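Local coordinates for protein orotidine 5'-phosphate decarboxylase (Methanocaldococcus jannaschii, PDB 4LUI) that catalyses the decarboxylation of orotidine 5'-monophosphate to uridine 5'-monophosphate, the last step of de novo UMP biosynthesis, and works as a homodimer, at residues R35-V40 with T62-E67; L24-D29 with E41-Y46. All coordinates share one frame; numbering follows the deposited sequence.

Contact 1: residues R35-V40 with T62-E67; sequences RALKIV and TEIIKE
I64 and E67 sit one helical turn apart on the 63-72 helix and, with I68 and L71, form a socket spaced i, i+3, i+4, i+7 that receives a single knob, L37 of the 33-43 helix, a small example of how neighbouring outer helices of a TIM barrel pack. I64 comes first along the chain. Its CG1 branch is anti to the backbone N (chi1 -170°), which carries CD1 across the gap to within 3.9 Å of L37 CD2. The same methyl lies 3.9 Å from L37 CG, so it rests against the fork of the leucine while the two side chains run past one another with their ends pointing opposite ways. One turn later E67 takes part through its aliphatic root alone, with CB 4.1 Å from L37 CD2. Its chain then bends at chi2 (-61°), and the carboxylate makes a salt bridge through OE2 with K70 of its own helix. No hydrogen bond or salt bridge spans the two segments, and the nearest CA atoms, those of L37 and E67, remain 7.9 Å apart; the chemistry is therefore that of a modest apolar seam, with the glutamate's charge paired within its own helix.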
loop_
_atom_site.group_PDB
_atom_site.type_symbol
_atom_site.label_atom_id
_atom_site.label_comp_id
_atom_site.label_asym_id
_atom_site.label_seq_id
_atom_site.Cartn_x
_atom_site.Cartn_y
_atom_site.Cartn_z
ATOM N N ARG B 35 -18.182 13.003 -6.652
ATOM C CA ARG B 35 -17.337 14.188 -6.596
ATOM C C ARG B 35 -16.108 14.007 -7.484
ATOM O O ARG B 35 -15.718 14.916 -8.212
ATOM C CB ARG B 35 -16.914 14.465 -5.154
ATOM C CG ARG B 35 -15.992 15.654 -4.980
ATOM C CD ARG B 35 -16.668 16.976 -5.320
ATOM N NE ARG B 35 -15.746 18.100 -5.117
ATOM C CZ ARG B 35 -15.918 19.316 -5.624
ATOM N NH1 ARG B 35 -16.981 19.588 -6.371
ATOM N NH2 ARG B 35 -15.018 20.263 -5.393
ATOM N N ALA B 36 -15.499 12.824 -7.407
ATOM C CA ALA B 36 -14.318 12.510 -8.204
ATOM C C ALA B 36 -14.644 12.641 -9.685
ATOM O O ALA B 36 -13.884 13.225 -10.454
ATOM C CB ALA B 36 -13.822 11.102 -7.885
ATOM N N LEU B 37 -15.794 12.119 -10.084
ATOM C CA LEU B 37 -16.153 12.141 -11.495
ATOM C C LEU B 37 -16.473 13.558 -11.964
ATOM O O LEU B 37 -16.168 13.926 -13.099
ATOM C CB LEU B 37 -17.325 11.195 -11.762
ATOM C CG LEU B 37 -16.926 9.720 -11.663
ATOM C CD1 LEU B 37 -18.118 8.794 -11.859
ATOM C CD2 LEU B 37 -15.813 9.381 -12.658
ATOM N N LYS B 38 -17.090 14.349 -11.087
ATOM C CA LYS B 38 -17.399 15.735 -11.405
ATOM C C LYS B 38 -16.115 16.516 -11.665
ATOM O O LYS B 38 -16.011 17.268 -12.631
ATOM C CB LYS B 38 -18.185 16.404 -10.277
ATOM C CG LYS B 38 -18.504 17.862 -10.578
ATOM C CD LYS B 38 -19.136 18.594 -9.387
ATOM C CE LYS B 38 -20.556 18.119 -9.111
ATOM N NZ LYS B 38 -21.454 18.286 -10.290
ATOM N N ILE B 39 -15.131 16.312 -10.804
ATOM C CA ILE B 39 -13.876 17.040 -10.912
ATOM C C ILE B 39 -13.118 16.659 -12.173
ATOM O O ILE B 39 -12.616 17.531 -12.890
ATOM C CB ILE B 39 -13.005 16.810 -9.686
ATOM C CG1 ILE B 39 -13.661 17.462 -8.462
ATOM C CG2 ILE B 39 -11.599 17.361 -9.915
ATOM C CD1 ILE B 39 -13.133 16.929 -7.143
ATOM N N VAL B 40 -13.034 15.359 -12.440
ATOM C CA VAL B 40 -12.353 14.883 -13.645
ATOM C C VAL B 40 -12.922 15.517 -14.914
ATOM O O VAL B 40 -12.172 16.025 -15.753
ATOM C CB VAL B 40 -12.397 13.343 -13.758
ATOM C CG1 VAL B 40 -11.908 12.898 -15.131
ATOM C CG2 VAL B 40 -11.553 12.705 -12.668
ATOM N N THR B 62 -12.027 -0.987 -8.334
ATOM C CA THR B 62 -11.396 -0.410 -9.508
ATOM C C THR B 62 -12.362 0.098 -10.581
ATOM O O THR B 62 -11.919 0.716 -11.540
ATOM C CB THR B 62 -10.381 -1.388 -10.123
ATOM O OG1 THR B 62 -11.032 -2.629 -10.421
ATOM C CG2 THR B 62 -9.250 -1.635 -9.135
ATOM N N GLU B 63 -13.662 -0.144 -10.421
ATOM C CA GLU B 63 -14.649 0.409 -11.351
ATOM C C GLU B 63 -14.456 1.917 -11.525
ATOM O O GLU B 63 -14.637 2.441 -12.617
ATOM C CB GLU B 63 -16.095 0.090 -10.924
ATOM C CG GLU B 63 -16.553 0.735 -9.611
ATOM C CD GLU B 63 -17.081 2.155 -9.795
ATOM O OE1 GLU B 63 -17.170 2.899 -8.793
ATOM O OE2 GLU B 63 -17.409 2.523 -10.942
ATOM N N ILE B 64 -14.063 2.605 -10.452
ATOM C CA ILE B 64 -13.908 4.058 -10.514
ATOM C C ILE B 64 -12.766 4.467 -11.450
ATOM O O ILE B 64 -12.838 5.495 -12.110
ATOM C CB ILE B 64 -13.754 4.703 -9.092
ATOM C CG1 ILE B 64 -13.833 6.230 -9.169
ATOM C CG2 ILE B 64 -12.454 4.284 -8.424
ATOM C CD1 ILE B 64 -15.090 6.753 -9.835
ATOM N N ILE B 65 -11.708 3.660 -11.504
ATOM C CA ILE B 65 -10.610 3.919 -12.429
ATOM C C ILE B 65 -11.086 3.780 -13.877
ATOM O O ILE B 65 -10.768 4.608 -14.732
ATOM C CB ILE B 65 -9.442 2.955 -12.171
ATOM C CG1 ILE B 65 -8.992 3.055 -10.712
ATOM C CG2 ILE B 65 -8.279 3.247 -13.138
ATOM C CD1 ILE B 65 -7.866 2.102 -10.355
ATOM N N LYS B 66 -11.858 2.728 -14.132
ATOM C CA LYS B 66 -12.490 2.502 -15.437
ATOM C C LYS B 66 -13.339 3.701 -15.840
ATOM O O LYS B 66 -13.259 4.175 -16.972
ATOM C CB LYS B 66 -13.363 1.240 -15.402
ATOM C CG LYS B 66 -14.134 0.958 -16.701
ATOM C CD LYS B 66 -14.928 -0.361 -16.651
ATOM C CE LYS B 66 -16.105 -0.297 -15.677
ATOM N NZ LYS B 66 -17.037 -1.468 -15.810
ATOM N N GLU B 67 -14.138 4.195 -14.899
ATOM C CA GLU B 67 -15.069 5.286 -15.188
ATOM C C GLU B 67 -14.323 6.582 -15.452
ATOM O O GLU B 67 -14.714 7.362 -16.316
ATOM C CB GLU B 67 -16.053 5.487 -14.036
ATOM C CG GLU B 67 -17.060 4.374 -13.868
ATOM C CD GLU B 67 -17.953 4.202 -15.086
ATOM O OE1 GLU B 67 -18.452 5.220 -15.612
ATOM O OE2 GLU B 67 -18.149 3.046 -15.517
#

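Contact 2: residues L24-D29 with E41-Y46; sequences LMLALD and EDVKDY
L26 and V43 meet at about a right angle where strand 23-27 is covered by helix 33-43, the first strand and helix of a beta-alpha-beta unit that runs on into strand 49-53 of the TIM barrel. Both CB atoms are directed across the interface. The leucine has CG anti to its backbone nitrogen (chi1 172°), so that CD2 reaches outward to V43 CG2, 3.9 Å away. On the valine, CG2 is the methyl held between the backbone N and the carbonyl carbon, and it is this branch that faces the strand. Contact is thus made methyl to methyl, and I39, a turn earlier, packs on the same leucine. Y46 is oriented differently: its ring leads away from L24, toward A224 and K225 of helix 220-230, and it is the tyrosine backbone that faces the strand. The turn leading to it is held by a bond from Y46 N to V43 O of 2.9 Å, while on the outer side K44 NZ and E41 OE1 form a salt bridge at 3.5 Å. Against the tyrosine carbonyl lies a purely apolar group: L24 CD2 stands 3.7 Å from Y46 O, an oxygen buried here with no hydrogen-bond partner in the model.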
loop_
_atom_site.group_PDB
_atom_site.type_symbol
_atom_site.label_atom_id
_atom_site.label_comp_id
_atom_site.label_asym_id
_atom_site.label_seq_id
_atom_site.Cartn_x
_atom_site.Cartn_y
_atom_site.Cartn_z
ATOM N N LEU B 24 1.140 18.402 -15.755
ATOM C CA LEU B 24 0.384 18.646 -14.536
ATOM C C LEU B 24 -0.403 17.401 -14.147
ATOM O O LEU B 24 -1.226 16.909 -14.922
ATOM C CB LEU B 24 -0.563 19.835 -14.726
ATOM C CG LEU B 24 -1.532 20.112 -13.579
ATOM C CD1 LEU B 24 -0.769 20.463 -12.302
ATOM C CD2 LEU B 24 -2.483 21.245 -13.968
ATOM N N MET B 25 -0.141 16.890 -12.947
ATOM C CA MET B 25 -0.810 15.696 -12.450
ATOM C C MET B 25 -1.701 16.083 -11.292
ATOM O O MET B 25 -1.229 16.649 -10.310
ATOM C CB MET B 25 0.215 14.648 -11.992
ATOM C CG MET B 25 -0.435 13.378 -11.430
ATOM S SD MET B 25 0.793 12.178 -10.870
ATOM C CE MET B 25 1.533 11.712 -12.423
ATOM N N LEU B 26 -2.993 15.787 -11.411
ATOM C CA LEU B 26 -3.930 16.058 -10.327
ATOM C C LEU B 26 -3.948 14.905 -9.333
ATOM O O LEU B 26 -4.196 13.763 -9.732
ATOM C CB LEU B 26 -5.353 16.275 -10.894
ATOM C CG LEU B 26 -6.484 16.372 -9.852
ATOM C CD1 LEU B 26 -6.262 17.563 -8.925
ATOM C CD2 LEU B 26 -7.860 16.446 -10.524
ATOM N N ALA B 27 -3.691 15.198 -8.056
ATOM C CA ALA B 27 -3.875 14.202 -7.003
ATOM C C ALA B 27 -5.339 14.252 -6.585
ATOM O O ALA B 27 -5.758 15.157 -5.855
ATOM C CB ALA B 27 -2.935 14.467 -5.797
ATOM N N LEU B 28 -6.125 13.292 -7.062
ATOM C CA LEU B 28 -7.575 13.363 -6.925
ATOM C C LEU B 28 -7.987 12.699 -5.625
ATOM O O LEU B 28 -8.610 11.640 -5.617
ATOM C CB LEU B 28 -8.249 12.684 -8.114
ATOM C CG LEU B 28 -9.777 12.773 -8.179
ATOM C CD1 LEU B 28 -10.228 14.221 -8.142
ATOM C CD2 LEU B 28 -10.278 12.085 -9.431
ATOM N N ASP B 29 -7.635 13.337 -4.518
ATOM C CA ASP B 29 -7.796 12.718 -3.208
ATOM C C ASP B 29 -9.129 13.104 -2.570
ATOM O O ASP B 29 -9.184 13.834 -1.577
ATOM C CB ASP B 29 -6.613 13.084 -2.319
ATOM C CG ASP B 29 -5.302 12.548 -2.856
ATOM O OD1 ASP B 29 -5.316 11.475 -3.500
ATOM O OD2 ASP B 29 -4.263 13.208 -2.648
ATOM N N GLU B 41 -14.244 15.499 -15.050
ATOM C CA GLU B 41 -14.894 16.102 -16.206
ATOM C C GLU B 41 -14.548 17.582 -16.311
ATOM O O GLU B 41 -14.357 18.115 -17.410
ATOM C CB GLU B 41 -16.415 15.921 -16.116
ATOM C CG GLU B 41 -17.209 16.695 -17.168
ATOM C CD GLU B 41 -17.182 16.033 -18.533
ATOM O OE1 GLU B 41 -16.587 14.939 -18.658
ATOM O OE2 GLU B 41 -17.765 16.605 -19.480
ATOM N N ASP B 42 -14.453 18.239 -15.161
ATOM C CA ASP B 42 -14.260 19.686 -15.119
ATOM C C ASP B 42 -12.823 20.095 -15.477
ATOM O O ASP B 42 -12.622 21.140 -16.114
ATOM C CB ASP B 42 -14.642 20.227 -13.732
ATOM C CG ASP B 42 -15.243 21.629 -13.787
ATOM O OD1 ASP B 42 -15.955 21.937 -14.767
ATOM O OD2 ASP B 42 -15.008 22.425 -12.848
ATOM N N VAL B 43 -11.841 19.274 -15.091
ATOM C CA VAL B 43 -10.423 19.647 -15.246
ATOM C C VAL B 43 -9.701 18.991 -16.426
ATOM O O VAL B 43 -8.540 19.301 -16.683
ATOM C CB VAL B 43 -9.608 19.340 -13.978
ATOM C CG1 VAL B 43 -10.311 19.911 -12.743
ATOM C CG2 VAL B 43 -9.390 17.832 -13.842
ATOM N N LYS B 44 -10.389 18.117 -17.156
ATOM C CA LYS B 44 -9.734 17.252 -18.146
ATOM C C LYS B 44 -8.925 17.988 -19.223
ATOM O O LYS B 44 -7.957 17.446 -19.751
ATOM C CB LYS B 44 -10.756 16.319 -18.801
ATOM C CG LYS B 44 -11.870 17.052 -19.516
ATOM C CD LYS B 44 -12.900 16.104 -20.115
ATOM C CE LYS B 44 -13.932 16.882 -20.917
ATOM N NZ LYS B 44 -14.932 15.996 -21.576
ATOM N N ASP B 45 -9.308 19.219 -19.544
ATOM C CA ASP B 45 -8.621 19.965 -20.595
ATOM C C ASP B 45 -7.337 20.651 -20.118
ATOM O O ASP B 45 -6.581 21.195 -20.926
ATOM C CB ASP B 45 -9.554 21.012 -21.218
ATOM C CG ASP B 45 -10.711 20.392 -21.976
ATOM O OD1 ASP B 45 -10.555 19.281 -22.521
ATOM O OD2 ASP B 45 -11.783 21.032 -22.038
ATOM N N TYR B 46 -7.090 20.640 -18.813
ATOM C CA TYR B 46 -5.929 21.337 -18.263
ATOM C C TYR B 46 -4.921 20.428 -17.577
ATOM O O TYR B 46 -3.752 20.783 -17.443
ATOM C CB TYR B 46 -6.378 22.421 -17.290
ATOM C CG TYR B 46 -7.103 23.527 -17.991
ATOM C CD1 TYR B 46 -6.410 24.447 -18.761
ATOM C CD2 TYR B 46 -8.482 23.633 -17.917
ATOM C CE1 TYR B 46 -7.077 25.464 -19.425
ATOM C CE2 TYR B 46 -9.155 24.642 -18.575
ATOM C CZ TYR B 46 -8.448 25.553 -19.326
ATOM O OH TYR B 46 -9.120 26.560 -19.977
#

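Overall arrangement
Helix 33-43 serves both contacts, packing inward on its barrel strand in contact 2 and alongside the neighbouring outer helix 63-72 in contact 1, the layered pattern of a TIM barrel. The contact centres lie 11 Å apart, and L28 bridges them: its CD2 is 3.5 Å from V40 CG2, and its CD1 is 3.9 Å from I39 CG2. Just past L28, the centre of an inverse gamma turn, comes D29, a predicted substrate-binding residue. Contact 2 therefore packs the strand that leads into the pocket; the L26 side chain is about 4 Å from G211, likewise predicted. Contact 1 is centred farther out, about 17 against 13 Å from the chain centre, but its I64 side chain is about 8 Å from that of F80, also predicted.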